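Local coordinates for protein phenylalanine hydroxylase (Colwellia psychrerythraea, PDB 2V27) that probably hydroxylates L-phenylalanine to L-tyrosine with molecular oxygen and tetrahydrobiopterin at a non-haem iron centre, the first step of phenylalanine breakdown, at residues V73-E78 with S135-T140; R155-R160 with A249-L254; R178-G183 with T228-L233; M220-Y225 with E258-V263. One frame throughout, in Å; residues are numbered along the deposited sequence.

Contact 1. Residues V73-E78 with S135-T140; sequences VSTGWE and SFANYT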
loop_
_atom_site.group_PDB
_atom_site.type_symbol
_atom_site.label_atom_id
_atom_site.label_comp_id
_atom_site.label_asym_id
_atom_site.label_seq_id
_atom_site.Cartn_x
_atom_site.Cartn_y
_atom_site.Cartn_z
ATOM N N VAL B 73 12.015 28.083 25.102
ATOM C CA VAL B 73 13.367 28.561 25.332
ATOM C C VAL B 73 14.355 28.210 24.237
ATOM O O VAL B 73 15.309 28.948 24.001
ATOM C CB VAL B 73 13.903 28.173 26.754
ATOM C CG1 VAL B 73 12.959 28.711 27.814
ATOM C CG2 VAL B 73 14.054 26.678 26.902
ATOM N N SER B 74 14.120 27.126 23.504
ATOM C CA SER B 74 15.083 26.728 22.455
ATOM C C SER B 74 14.850 27.473 21.144
ATOM O O SER B 74 15.788 27.995 20.546
ATOM C CB SER B 74 15.070 25.194 22.215
ATOM O OG SER B 74 13.725 24.750 22.053
ATOM N N THR B 75 13.599 27.523 20.686
ATOM C CA THR B 75 13.329 28.125 19.363
ATOM C C THR B 75 12.087 29.026 19.305
ATOM O O THR B 75 11.743 29.531 18.219
ATOM C CB THR B 75 13.072 26.997 18.319
ATOM O OG1 THR B 75 11.950 26.242 18.815
ATOM C CG2 THR B 75 14.353 26.120 18.191
ATOM N N GLY B 76 11.406 29.235 20.441
ATOM C CA GLY B 76 10.232 30.087 20.436
ATOM C C GLY B 76 8.944 29.390 20.066
ATOM O O GLY B 76 7.869 30.021 19.962
ATOM N N TRP B 77 9.033 28.069 19.861
ATOM C CA TRP B 77 7.853 27.274 19.505
ATOM C C TRP B 77 7.032 26.865 20.715
ATOM O O TRP B 77 7.509 26.969 21.866
ATOM C CB TRP B 77 8.280 26.007 18.733
ATOM C CG TRP B 77 8.446 26.376 17.264
ATOM C CD1 TRP B 77 9.497 27.087 16.643
ATOM C CD2 TRP B 77 7.525 26.040 16.201
ATOM N NE1 TRP B 77 9.234 27.236 15.282
ATOM C CE2 TRP B 77 8.047 26.595 14.993
ATOM C CE3 TRP B 77 6.276 25.385 16.164
ATOM C CZ2 TRP B 77 7.375 26.461 13.754
ATOM C CZ3 TRP B 77 5.598 25.251 14.925
ATOM C CH2 TRP B 77 6.170 25.798 13.731
ATOM N N GLU B 78 5.796 26.400 20.493
ATOM C CA GLU B 78 4.981 25.769 21.546
ATOM C C GLU B 78 4.144 24.656 20.901
ATOM O O GLU B 78 3.948 24.659 19.637
ATOM C CB GLU B 78 4.008 26.767 22.187
ATOM C CG GLU B 78 3.035 27.422 21.176
ATOM C CD GLU B 78 2.328 28.634 21.759
ATOM O OE1 GLU B 78 1.160 28.458 22.136
ATOM O OE2 GLU B 78 2.945 29.727 21.777
ATOM N N SER B 135 17.462 25.124 12.884
ATOM C CA SER B 135 17.235 24.906 11.421
ATOM C C SER B 135 15.875 24.253 11.136
ATOM O O SER B 135 15.108 24.707 10.246
ATOM C CB SER B 135 18.317 24.057 10.816
ATOM O OG SER B 135 19.507 24.810 10.682
ATOM N N PHE B 136 15.537 23.217 11.897
ATOM C CA PHE B 136 14.293 22.478 11.630
ATOM C C PHE B 136 13.084 23.370 12.002
ATOM O O PHE B 136 12.100 23.463 11.266
ATOM C CB PHE B 136 14.310 21.177 12.425
ATOM C CG PHE B 136 13.059 20.295 12.225
ATOM C CD1 PHE B 136 13.081 19.241 11.305
ATOM C CD2 PHE B 136 11.845 20.546 12.941
ATOM C CE1 PHE B 136 11.940 18.392 11.156
ATOM C CE2 PHE B 136 10.740 19.702 12.805
ATOM C CZ PHE B 136 10.774 18.642 11.888
ATOM N N ALA B 137 13.133 23.996 13.190
ATOM C CA ALA B 137 12.076 24.935 13.635
ATOM C C ALA B 137 11.853 26.097 12.644
ATOM O O ALA B 137 10.708 26.413 12.273
ATOM C CB ALA B 137 12.404 25.471 15.064
ATOM N N ASN B 138 12.943 26.730 12.215
ATOM C CA ASN B 138 12.809 27.891 11.310
ATOM C C ASN B 138 12.222 27.437 9.979
ATOM O O ASN B 138 11.442 28.154 9.375
ATOM C CB ASN B 138 14.117 28.654 11.100
ATOM C CG ASN B 138 14.620 29.329 12.358
ATOM O OD1 ASN B 138 13.858 29.601 13.306
ATOM N ND2 ASN B 138 15.925 29.566 12.381
ATOM N N TYR B 139 12.603 26.264 9.497
ATOM C CA TYR B 139 12.058 25.730 8.248
ATOM C C TYR B 139 10.540 25.482 8.405
ATOM O O TYR B 139 9.755 25.828 7.508
ATOM C CB TYR B 139 12.832 24.457 7.856
ATOM C CG TYR B 139 12.161 23.655 6.761
ATOM C CD1 TYR B 139 12.270 24.060 5.427
ATOM C CD2 TYR B 139 11.413 22.509 7.066
ATOM C CE1 TYR B 139 11.664 23.363 4.413
ATOM C CE2 TYR B 139 10.780 21.783 6.061
ATOM C CZ TYR B 139 10.884 22.210 4.747
ATOM O OH TYR B 139 10.308 21.411 3.751
ATOM N N THR B 140 10.128 24.916 9.532
ATOM C CA THR B 140 8.732 24.661 9.784
ATOM C C THR B 140 7.922 25.958 9.826
ATOM O O THR B 140 6.790 26.038 9.295
ATOM C CB THR B 140 8.579 23.801 11.049
ATOM O OG1 THR B 140 9.401 22.627 10.936
ATOM C CG2 THR B 140 7.151 23.386 11.294
HETATM O O HOH W 1 13.563 29.951 16.170
HETATM O O HOH W 2 11.178 29.049 14.076
#
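The indole of W77 leans along one side of the helix carrying A137 and T140, and the two ends of its ring system meet different residues. At the pyrrole end, NE1 of W77 lies 3.6 Å from CB of A137; at the benzo end, CH2 of W77 is 3.6 Å from CG2 of T140. The small A137 methyl is shared, because CB of T75 approaches A137 CB to 3.7 Å. T140 can offer its methyl because CG2 stands anti to the backbone N, while its hydroxyl turns back to its own helix and donates to F136 O over 2.8 Å. That carbonyl also accepts T140 N, the two donors arriving from opposite faces of its plane.

Water completes the join. One molecule lies in the indole plane at its edge, accepts from W77 NE1 (2.9 Å) and lies 2.8 Å from OD1 of N138; a second sits within hydrogen-bonding distance of T75 O and the same OD1. Outside the pair, OG1 of T75 is bonded to L131 O. G76, with a positive phi of 86°, makes the turn that brings W77 round to the helix. The contact thus joins the C-terminal part of helix 64-75, just before strand 78-82, to helix 134-147, with L131 of helix 120-131 also touching the indole and helices 152-167 and 233-237 also packed against helix 134-147.

Contact 2. Residues R155-R160 with A249-L254; sequences RVFLAR and AQAEAL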
loop_
_atom_site.group_PDB
_atom_site.type_symbol
_atom_site.label_atom_id
_atom_site.label_comp_id
_atom_site.label_asym_id
_atom_site.label_seq_id
_atom_site.Cartn_x
_atom_site.Cartn_y
_atom_site.Cartn_z
ATOM N N ARG B 155 -1.234 24.499 -2.329
ATOM C CA ARG B 155 -1.203 23.806 -1.019
ATOM C C ARG B 155 -0.920 22.291 -1.217
ATOM O O ARG B 155 -0.216 21.706 -0.361
ATOM C CB ARG B 155 -2.464 24.140 -0.173
ATOM C CG ARG B 155 -2.405 25.602 0.373
ATOM C CD ARG B 155 -3.644 26.032 1.172
ATOM N NE ARG B 155 -3.461 27.286 1.925
ATOM C CZ ARG B 155 -4.446 27.901 2.590
ATOM N NH1 ARG B 155 -5.679 27.344 2.637
ATOM N NH2 ARG B 155 -4.199 29.039 3.240
ATOM N N VAL B 156 -1.401 21.677 -2.315
ATOM C CA VAL B 156 -1.128 20.237 -2.645
ATOM C C VAL B 156 0.400 20.060 -2.809
ATOM O O VAL B 156 0.996 19.117 -2.243
ATOM C CB VAL B 156 -1.902 19.710 -3.926
ATOM C CG1 VAL B 156 -1.452 18.298 -4.352
ATOM C CG2 VAL B 156 -3.434 19.734 -3.705
ATOM N N PHE B 157 1.039 20.992 -3.512
ATOM C CA PHE B 157 2.491 20.940 -3.718
ATOM C C PHE B 157 3.232 21.157 -2.422
ATOM O O PHE B 157 4.229 20.503 -2.181
ATOM C CB PHE B 157 2.910 21.983 -4.773
ATOM C CG PHE B 157 2.663 21.521 -6.197
ATOM C CD1 PHE B 157 3.687 20.868 -6.896
ATOM C CD2 PHE B 157 1.408 21.691 -6.811
ATOM C CE1 PHE B 157 3.475 20.381 -8.226
ATOM C CE2 PHE B 157 1.183 21.207 -8.118
ATOM C CZ PHE B 157 2.222 20.578 -8.819
ATOM N N LEU B 158 2.732 22.083 -1.594
ATOM C CA LEU B 158 3.353 22.331 -0.305
ATOM C C LEU B 158 3.250 21.067 0.575
ATOM O O LEU B 158 4.240 20.655 1.155
ATOM C CB LEU B 158 2.645 23.549 0.362
ATOM C CG LEU B 158 2.933 24.881 -0.336
ATOM C CD1 LEU B 158 2.180 26.034 0.394
ATOM C CD2 LEU B 158 4.435 25.091 -0.341
ATOM N N ALA B 159 2.070 20.468 0.673
ATOM C CA ALA B 159 1.924 19.212 1.440
ATOM C C ALA B 159 2.904 18.089 0.989
ATOM O O ALA B 159 3.367 17.310 1.822
ATOM C CB ALA B 159 0.453 18.709 1.396
ATOM N N ARG B 160 3.218 18.061 -0.301
ATOM C CA ARG B 160 4.106 17.078 -0.896
ATOM C C ARG B 160 5.529 17.362 -0.387
ATOM O O ARG B 160 6.280 16.448 0.057
ATOM C CB ARG B 160 4.011 17.125 -2.446
ATOM C CG ARG B 160 4.976 16.230 -3.189
ATOM C CD ARG B 160 4.709 16.339 -4.710
ATOM N NE ARG B 160 3.394 15.813 -5.083
ATOM C CZ ARG B 160 2.501 16.492 -5.785
ATOM N NH1 ARG B 160 2.791 17.724 -6.247
ATOM N NH2 ARG B 160 1.313 15.930 -6.010
ATOM N N ALA B 249 5.092 26.463 -10.057
ATOM C CA ALA B 249 4.812 26.695 -11.472
ATOM C C ALA B 249 5.771 25.945 -12.426
ATOM O O ALA B 249 5.301 25.367 -13.410
ATOM C CB ALA B 249 4.843 28.217 -11.775
ATOM N N GLN B 250 7.049 25.883 -12.089
ATOM C CA GLN B 250 7.988 25.115 -12.926
ATOM C C GLN B 250 7.625 23.609 -12.896
ATOM O O GLN B 250 7.618 22.929 -13.913
ATOM C CB GLN B 250 9.387 25.316 -12.406
ATOM C CG GLN B 250 10.377 24.664 -13.289
ATOM C CD GLN B 250 11.761 24.773 -12.760
ATOM O OE1 GLN B 250 11.993 25.256 -11.628
ATOM N NE2 GLN B 250 12.723 24.414 -13.587
ATOM N N ALA B 251 7.377 23.090 -11.695
ATOM C CA ALA B 251 6.878 21.724 -11.570
ATOM C C ALA B 251 5.629 21.428 -12.415
ATOM O O ALA B 251 5.575 20.386 -13.059
ATOM C CB ALA B 251 6.609 21.436 -10.090
ATOM N N GLU B 252 4.628 22.324 -12.396
ATOM C CA GLU B 252 3.459 22.179 -13.164
ATOM C C GLU B 252 3.731 22.230 -14.677
ATOM O O GLU B 252 3.179 21.416 -15.427
ATOM C CB GLU B 252 2.433 23.215 -12.746
ATOM C CG GLU B 252 1.673 22.795 -11.512
ATOM C CD GLU B 252 0.533 23.727 -11.155
ATOM O OE1 GLU B 252 -0.603 23.247 -10.863
ATOM O OE2 GLU B 252 0.796 24.944 -11.175
ATOM N N ALA B 253 4.615 23.138 -15.104
ATOM C CA ALA B 253 5.006 23.184 -16.523
ATOM C C ALA B 253 5.612 21.833 -16.993
ATOM O O ALA B 253 5.407 21.412 -18.128
ATOM C CB ALA B 253 6.014 24.295 -16.741
ATOM N N LEU B 254 6.405 21.188 -16.127
ATOM C CA LEU B 254 7.009 19.901 -16.457
ATOM C C LEU B 254 6.069 18.727 -16.285
ATOM O O LEU B 254 6.252 17.687 -16.927
ATOM C CB LEU B 254 8.240 19.701 -15.566
ATOM C CG LEU B 254 9.428 20.623 -15.912
ATOM C CD1 LEU B 254 10.420 20.619 -14.782
ATOM C CD2 LEU B 254 10.111 20.188 -17.239
#
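F157 carries this contact for its helix, reaching across to A251 and E252 on the C-terminal part of helix 241-254. The backbones stay well apart, with 9.0 Å between CA of F157 and CA of A251, and the benzyl group spans the distance. Its CG is anti to the carbonyl carbon (chi1 -80°), a setting that sends the ring outward to the other helix. The far end of the ring does the touching: CE1 of F157 meets CB of A251 at 3.8 Å, and CZ of F157 comes to 3.5 Å from CG of E252. The E252 chain is extended beyond CG and crosses the phenyl at a slant, its carboxylate turned 72° from the ring plane, with OE1 of E252 3.9 Å from CE2 of F157. One turn further along, R160 brings NH1 over one face of the F157 ring, 3.3 Å above the plane and offset toward the rim, the guanidinium meeting the ring edge-on; the same NH1 is bonded to L211 O. V248 of helix 241-254 also touches F157. Substituting an alanine for F157 removes the ring that E252 CG and the A251 methyl rest on and would probably open a gap between the helices. No hydrogen bond crosses: a glutamate contributes chiefly its aliphatic stem, so the two helices are joined by apolar contact, with the E252 carboxylate at the exposed margin.

Contact 3. Residues R178-G183 with T228-L233; sequences RIYGGG and TKVSDL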
loop_
_atom_site.group_PDB
_atom_site.type_symbol
_atom_site.label_atom_id
_atom_site.label_comp_id
_atom_site.label_asym_id
_atom_site.label_seq_id
_atom_site.Cartn_x
_atom_site.Cartn_y
_atom_site.Cartn_z
ATOM N N ARG B 178 20.489 8.127 8.043
ATOM C CA ARG B 178 19.817 8.522 9.287
ATOM C C ARG B 178 18.442 9.059 8.927
ATOM O O ARG B 178 18.086 9.273 7.739
ATOM C CB ARG B 178 20.642 9.543 10.095
ATOM C CG ARG B 178 22.049 9.047 10.582
ATOM C CD ARG B 178 21.921 7.960 11.630
ATOM N NE ARG B 178 23.216 7.652 12.231
ATOM C CZ ARG B 178 24.027 6.719 11.741
ATOM N NH1 ARG B 178 23.635 6.035 10.661
ATOM N NH2 ARG B 178 25.217 6.458 12.326
ATOM N N ILE B 179 17.688 9.340 9.978
ATOM C CA ILE B 179 16.283 9.748 9.870
ATOM C C ILE B 179 15.982 11.092 10.527
ATOM O O ILE B 179 16.396 11.307 11.670
ATOM C CB ILE B 179 15.352 8.727 10.592
ATOM C CG1 ILE B 179 15.612 7.302 10.068
ATOM C CG2 ILE B 179 13.870 9.103 10.365
ATOM C CD1 ILE B 179 15.194 6.237 11.080
ATOM N N TYR B 180 15.291 11.978 9.803
ATOM C CA TYR B 180 14.771 13.165 10.482
ATOM C C TYR B 180 13.244 13.308 10.405
ATOM O O TYR B 180 12.657 14.071 11.171
ATOM C CB TYR B 180 15.504 14.484 10.097
ATOM C CG TYR B 180 15.163 15.057 8.749
ATOM C CD1 TYR B 180 14.187 16.069 8.636
ATOM C CD2 TYR B 180 15.755 14.553 7.563
ATOM C CE1 TYR B 180 13.858 16.586 7.398
ATOM C CE2 TYR B 180 15.445 15.082 6.304
ATOM C CZ TYR B 180 14.497 16.089 6.221
ATOM O OH TYR B 180 14.076 16.634 5.003
ATOM N N GLY B 181 12.616 12.553 9.490
ATOM C CA GLY B 181 11.151 12.620 9.323
ATOM C C GLY B 181 10.369 11.981 10.487
ATOM O O GLY B 181 10.613 10.820 10.874
ATOM N N GLY B 182 9.379 12.737 11.019
ATOM C CA GLY B 182 8.648 12.281 12.220
ATOM C C GLY B 182 7.751 11.054 12.022
ATOM O O GLY B 182 7.550 10.240 12.945
ATOM N N GLY B 183 7.254 10.888 10.790
ATOM C CA GLY B 183 6.453 9.720 10.404
ATOM C C GLY B 183 7.265 8.435 10.498
ATOM O O GLY B 183 6.707 7.343 10.700
ATOM N N THR B 228 21.863 15.988 3.577
ATOM C CA THR B 228 23.081 15.500 4.235
ATOM C C THR B 228 23.152 15.872 5.720
ATOM O O THR B 228 23.925 15.273 6.492
ATOM C CB THR B 228 24.325 16.067 3.568
ATOM O OG1 THR B 228 24.369 17.487 3.789
ATOM C CG2 THR B 228 24.356 15.707 2.065
ATOM N N LYS B 229 22.388 16.895 6.118
ATOM C CA LYS B 229 22.309 17.349 7.520
ATOM C C LYS B 229 20.991 18.116 7.624
ATOM O O LYS B 229 20.523 18.646 6.610
ATOM C CB LYS B 229 23.489 18.287 7.895
ATOM C CG LYS B 229 23.787 19.361 6.905
ATOM C CD LYS B 229 25.051 20.218 7.239
ATOM C CE LYS B 229 25.169 21.470 6.280
ATOM N NZ LYS B 229 23.934 22.410 5.907
ATOM N N VAL B 230 20.416 18.172 8.818
ATOM C CA VAL B 230 19.170 18.945 9.019
ATOM C C VAL B 230 19.359 20.412 8.629
ATOM O O VAL B 230 18.425 21.039 8.125
ATOM C CB VAL B 230 18.713 18.764 10.478
ATOM C CG1 VAL B 230 17.529 19.707 10.803
ATOM C CG2 VAL B 230 18.297 17.329 10.706
ATOM N N SER B 231 20.564 20.964 8.840
ATOM C CA SER B 231 20.725 22.370 8.501
ATOM C C SER B 231 20.677 22.601 6.983
ATOM O O SER B 231 20.563 23.763 6.554
ATOM C CB SER B 231 21.988 22.941 9.102
ATOM O OG SER B 231 23.103 22.266 8.576
ATOM N N ASP B 232 20.633 21.525 6.176
ATOM C CA ASP B 232 20.322 21.720 4.739
ATOM C C ASP B 232 18.939 22.352 4.479
ATOM O O ASP B 232 18.685 22.961 3.419
ATOM C CB ASP B 232 20.490 20.427 3.908
ATOM C CG ASP B 232 21.965 19.923 3.856
ATOM O OD1 ASP B 232 22.890 20.697 4.176
ATOM O OD2 ASP B 232 22.192 18.741 3.496
ATOM N N LEU B 233 18.051 22.239 5.454
ATOM C CA LEU B 233 16.746 22.906 5.324
ATOM C C LEU B 233 16.883 24.434 5.257
ATOM O O LEU B 233 15.962 25.107 4.795
ATOM C CB LEU B 233 15.796 22.510 6.478
ATOM C CG LEU B 233 15.380 21.029 6.553
ATOM C CD1 LEU B 233 14.733 20.709 7.942
ATOM C CD2 LEU B 233 14.486 20.687 5.390
#
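Y180 lies against V230 and L233, the near end of the side chain meeting the valine and the phenol end the leucine. CB of Y180 is 4.0 Å from CG2 of V230, while further out OH of Y180 lies 4.1 Å from CD2 of L233 and CE1 of Y180 lies 4.2 Å from L233 CD1. Tyrosine and leucine run at a slant to each other, and both aliphatic residues approach the ring obliquely. Y180 places CG between its backbone N and carbonyl carbon (chi1 76°), whereas V230 sets CG2 anti to its carbonyl carbon, and this is the methyl that meets the tyrosine CB. All three residues are buried, and these contacts are of ordinary van der Waals length.

The loop presenting V230 and L233 is held by D232, whose OD2 accepts N of T228 nearly along the C-O direction and N of K229 from above the carboxylate plane. The other oxygen, OD1, forms a salt bridge with NZ of K229 at 2.6 Å, and NZ of K229 also donates to OG of S231.

L227 touches both Y180 and L233. The arrangement joins the exit of strand 176-179, just before G181 at the N-cap position of the short helix 182-185, to the connection between strand 223-227 and helix 233-237. Within the catalytic fold of biopterin-dependent hydroxylases it lies near the iron site without touching it, the Y180 side chain being about 8 Å from that of the iron ligand H127.

Contact 4. Residues M220-Y225 with E258-V263; sequences MQPIYY and EAKFPV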
loop_
_atom_site.group_PDB
_atom_site.type_symbol
_atom_site.label_atom_id
_atom_site.label_comp_id
_atom_site.label_asym_id
_atom_site.label_seq_id
_atom_site.Cartn_x
_atom_site.Cartn_y
_atom_site.Cartn_z
ATOM N N MET B 220 3.684 1.605 1.660
ATOM C CA MET B 220 5.106 1.698 1.960
ATOM C C MET B 220 5.700 2.591 0.848
ATOM O O MET B 220 5.491 2.391 -0.339
ATOM C CB MET B 220 5.719 0.322 1.970
ATOM C CG MET B 220 5.068 -0.638 2.995
ATOM S SD MET B 220 4.938 0.046 4.674
ATOM C CE MET B 220 6.698 0.127 5.117
ATOM N N GLN B 221 6.401 3.630 1.278
ATOM C CA GLN B 221 6.898 4.634 0.375
ATOM C C GLN B 221 7.944 4.064 -0.626
ATOM O O GLN B 221 8.985 3.507 -0.230
ATOM C CB GLN B 221 7.483 5.813 1.188
ATOM C CG GLN B 221 6.364 6.539 2.029
ATOM C CD GLN B 221 5.246 6.975 1.138
ATOM O OE1 GLN B 221 5.414 7.874 0.303
ATOM N NE2 GLN B 221 4.090 6.379 1.342
ATOM N N PRO B 222 7.683 4.219 -1.933
ATOM C CA PRO B 222 8.657 3.761 -2.926
ATOM C C PRO B 222 9.864 4.671 -3.089
ATOM O O PRO B 222 10.917 4.217 -3.588
ATOM C CB PRO B 222 7.845 3.676 -4.235
ATOM C CG PRO B 222 6.647 4.542 -4.018
ATOM C CD PRO B 222 6.420 4.710 -2.530
ATOM N N ILE B 223 9.769 5.904 -2.580
ATOM C CA ILE B 223 10.813 6.905 -2.801
ATOM C C ILE B 223 10.993 7.738 -1.518
ATOM O O ILE B 223 10.009 8.179 -0.926
ATOM C CB ILE B 223 10.403 7.903 -3.910
ATOM C CG1 ILE B 223 10.277 7.206 -5.250
ATOM C CG2 ILE B 223 11.434 9.030 -3.999
ATOM C CD1 ILE B 223 9.563 8.074 -6.296
ATOM N N TYR B 224 12.264 7.945 -1.147
ATOM C CA TYR B 224 12.641 8.892 -0.066
ATOM C C TYR B 224 13.606 9.902 -0.631
ATOM O O TYR B 224 14.380 9.587 -1.595
ATOM C CB TYR B 224 13.363 8.146 1.077
ATOM C CG TYR B 224 12.451 7.230 1.862
ATOM C CD1 TYR B 224 12.031 6.018 1.332
ATOM C CD2 TYR B 224 11.917 7.619 3.112
ATOM C CE1 TYR B 224 11.117 5.182 2.029
ATOM C CE2 TYR B 224 11.062 6.774 3.847
ATOM C CZ TYR B 224 10.671 5.560 3.269
ATOM O OH TYR B 224 9.806 4.676 3.872
ATOM N N TYR B 225 13.607 11.096 -0.038
ATOM C CA TYR B 225 14.629 12.118 -0.359
ATOM C C TYR B 225 15.558 12.367 0.822
ATOM O O TYR B 225 15.148 12.432 1.968
ATOM C CB TYR B 225 14.003 13.419 -0.841
ATOM C CG TYR B 225 13.373 13.218 -2.189
ATOM C CD1 TYR B 225 11.999 12.940 -2.298
ATOM C CD2 TYR B 225 14.140 13.317 -3.364
ATOM C CE1 TYR B 225 11.398 12.751 -3.574
ATOM C CE2 TYR B 225 13.566 13.144 -4.629
ATOM C CZ TYR B 225 12.193 12.856 -4.752
ATOM O OH TYR B 225 11.607 12.655 -6.008
ATOM N N GLU B 258 6.277 10.443 -13.595
ATOM C CA GLU B 258 5.422 9.239 -13.710
ATOM C C GLU B 258 5.429 8.560 -12.335
ATOM O O GLU B 258 6.478 8.490 -11.700
ATOM C CB GLU B 258 5.988 8.263 -14.727
ATOM C CG GLU B 258 5.030 7.110 -14.976
ATOM C CD GLU B 258 5.581 6.103 -15.973
ATOM O OE1 GLU B 258 6.617 6.366 -16.617
ATOM O OE2 GLU B 258 4.967 5.033 -16.105
ATOM N N ALA B 259 4.258 8.131 -11.922
ATOM C CA ALA B 259 4.108 7.407 -10.632
ATOM C C ALA B 259 4.853 6.073 -10.655
ATOM O O ALA B 259 4.890 5.375 -11.696
ATOM C CB ALA B 259 2.682 7.154 -10.363
ATOM N N LYS B 260 5.435 5.682 -9.512
ATOM C CA LYS B 260 5.916 4.325 -9.373
ATOM C C LYS B 260 4.722 3.374 -9.344
ATOM O O LYS B 260 3.629 3.773 -8.996
ATOM C CB LYS B 260 6.778 4.154 -8.142
ATOM C CG LYS B 260 7.943 5.127 -8.067
ATOM C CD LYS B 260 9.046 4.615 -8.938
ATOM C CE LYS B 260 10.407 5.026 -8.327
ATOM N NZ LYS B 260 11.542 4.133 -8.731
ATOM N N PHE B 261 4.947 2.125 -9.759
ATOM C CA PHE B 261 3.835 1.175 -9.818
ATOM C C PHE B 261 2.985 1.116 -8.517
ATOM O O PHE B 261 1.754 1.094 -8.620
ATOM C CB PHE B 261 4.381 -0.210 -10.195
ATOM C CG PHE B 261 3.321 -1.243 -10.335
ATOM C CD1 PHE B 261 2.494 -1.248 -11.471
ATOM C CD2 PHE B 261 3.109 -2.211 -9.356
ATOM C CE1 PHE B 261 1.484 -2.250 -11.593
ATOM C CE2 PHE B 261 2.117 -3.176 -9.484
ATOM C CZ PHE B 261 1.306 -3.206 -10.610
ATOM N N PRO B 262 3.610 1.097 -7.300
ATOM C CA PRO B 262 2.762 1.065 -6.079
ATOM C C PRO B 262 1.838 2.252 -5.961
ATOM O O PRO B 262 0.740 2.116 -5.433
ATOM C CB PRO B 262 3.800 1.029 -4.926
ATOM C CG PRO B 262 5.049 0.375 -5.552
ATOM C CD PRO B 262 5.048 0.995 -6.971
ATOM N N VAL B 263 2.277 3.413 -6.453
ATOM C CA VAL B 263 1.377 4.602 -6.472
ATOM C C VAL B 263 0.228 4.455 -7.485
ATOM O O VAL B 263 -0.924 4.815 -7.180
ATOM C CB VAL B 263 2.217 5.874 -6.698
ATOM C CG1 VAL B 263 1.301 7.111 -6.955
ATOM C CG2 VAL B 263 3.102 6.108 -5.455
HETATM O O HOH W 3 10.750 2.777 -6.318
#
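P222 and I223 form the packed side of this contact, both lying against the stem of K260. I223 comes closer, meeting the lysine crosswise with its CD1 3.8 Å from both CG and CE of K260. The proline ring is set against K260 and V263: CB of P222 lies 4.1 Å from CB of K260, the two side chains sliding past one another in opposite directions, and CG of P222 is likewise 4.1 Å from CG2 of V263, which it crosses at about a right angle. The lysine follows this surface because its chain bends at chi2 (-80°) and again at chi3.

In the fold, K260 is the N-cap residue of the short helix 261-265, which here meets the start of strand 223-227 in the four-stranded mixed sheet.

Toward solvent the contact loosens into polar links. NZ of K260 forms a salt bridge with D201 of the adjacent strand and a weak bond to a water that donates to P222 O at 3.1 Å. Were this lysine an alanine, D201 would probably lose a charge partner and I223 the methylenes it packs on. Farther out, P262 packs on M220 of the second subunit.

Contacts 1 and 3 form a continuous patch: their centres are 14 Å apart, and F136 and Y139 of helix 134-147 pack on V230 and L233, with S135 against S231. This patch lies within about 10 Å of the iron held by H122, H127 and E167 at its nearest side chain, that of T140, with Y180 about 11 Å from the metal. Contacts 2 and 4 lie away from the site, 17 Å apart between centres, and are tied through the chain, since helix 241-254 leads into helix 261-265. Strand 223-227 likewise connects contact 4 to contact 3, 19 Å apart between centres. Contacts 1 and 4, 30 Å apart between centres, occupy opposite sides of the chain's centre.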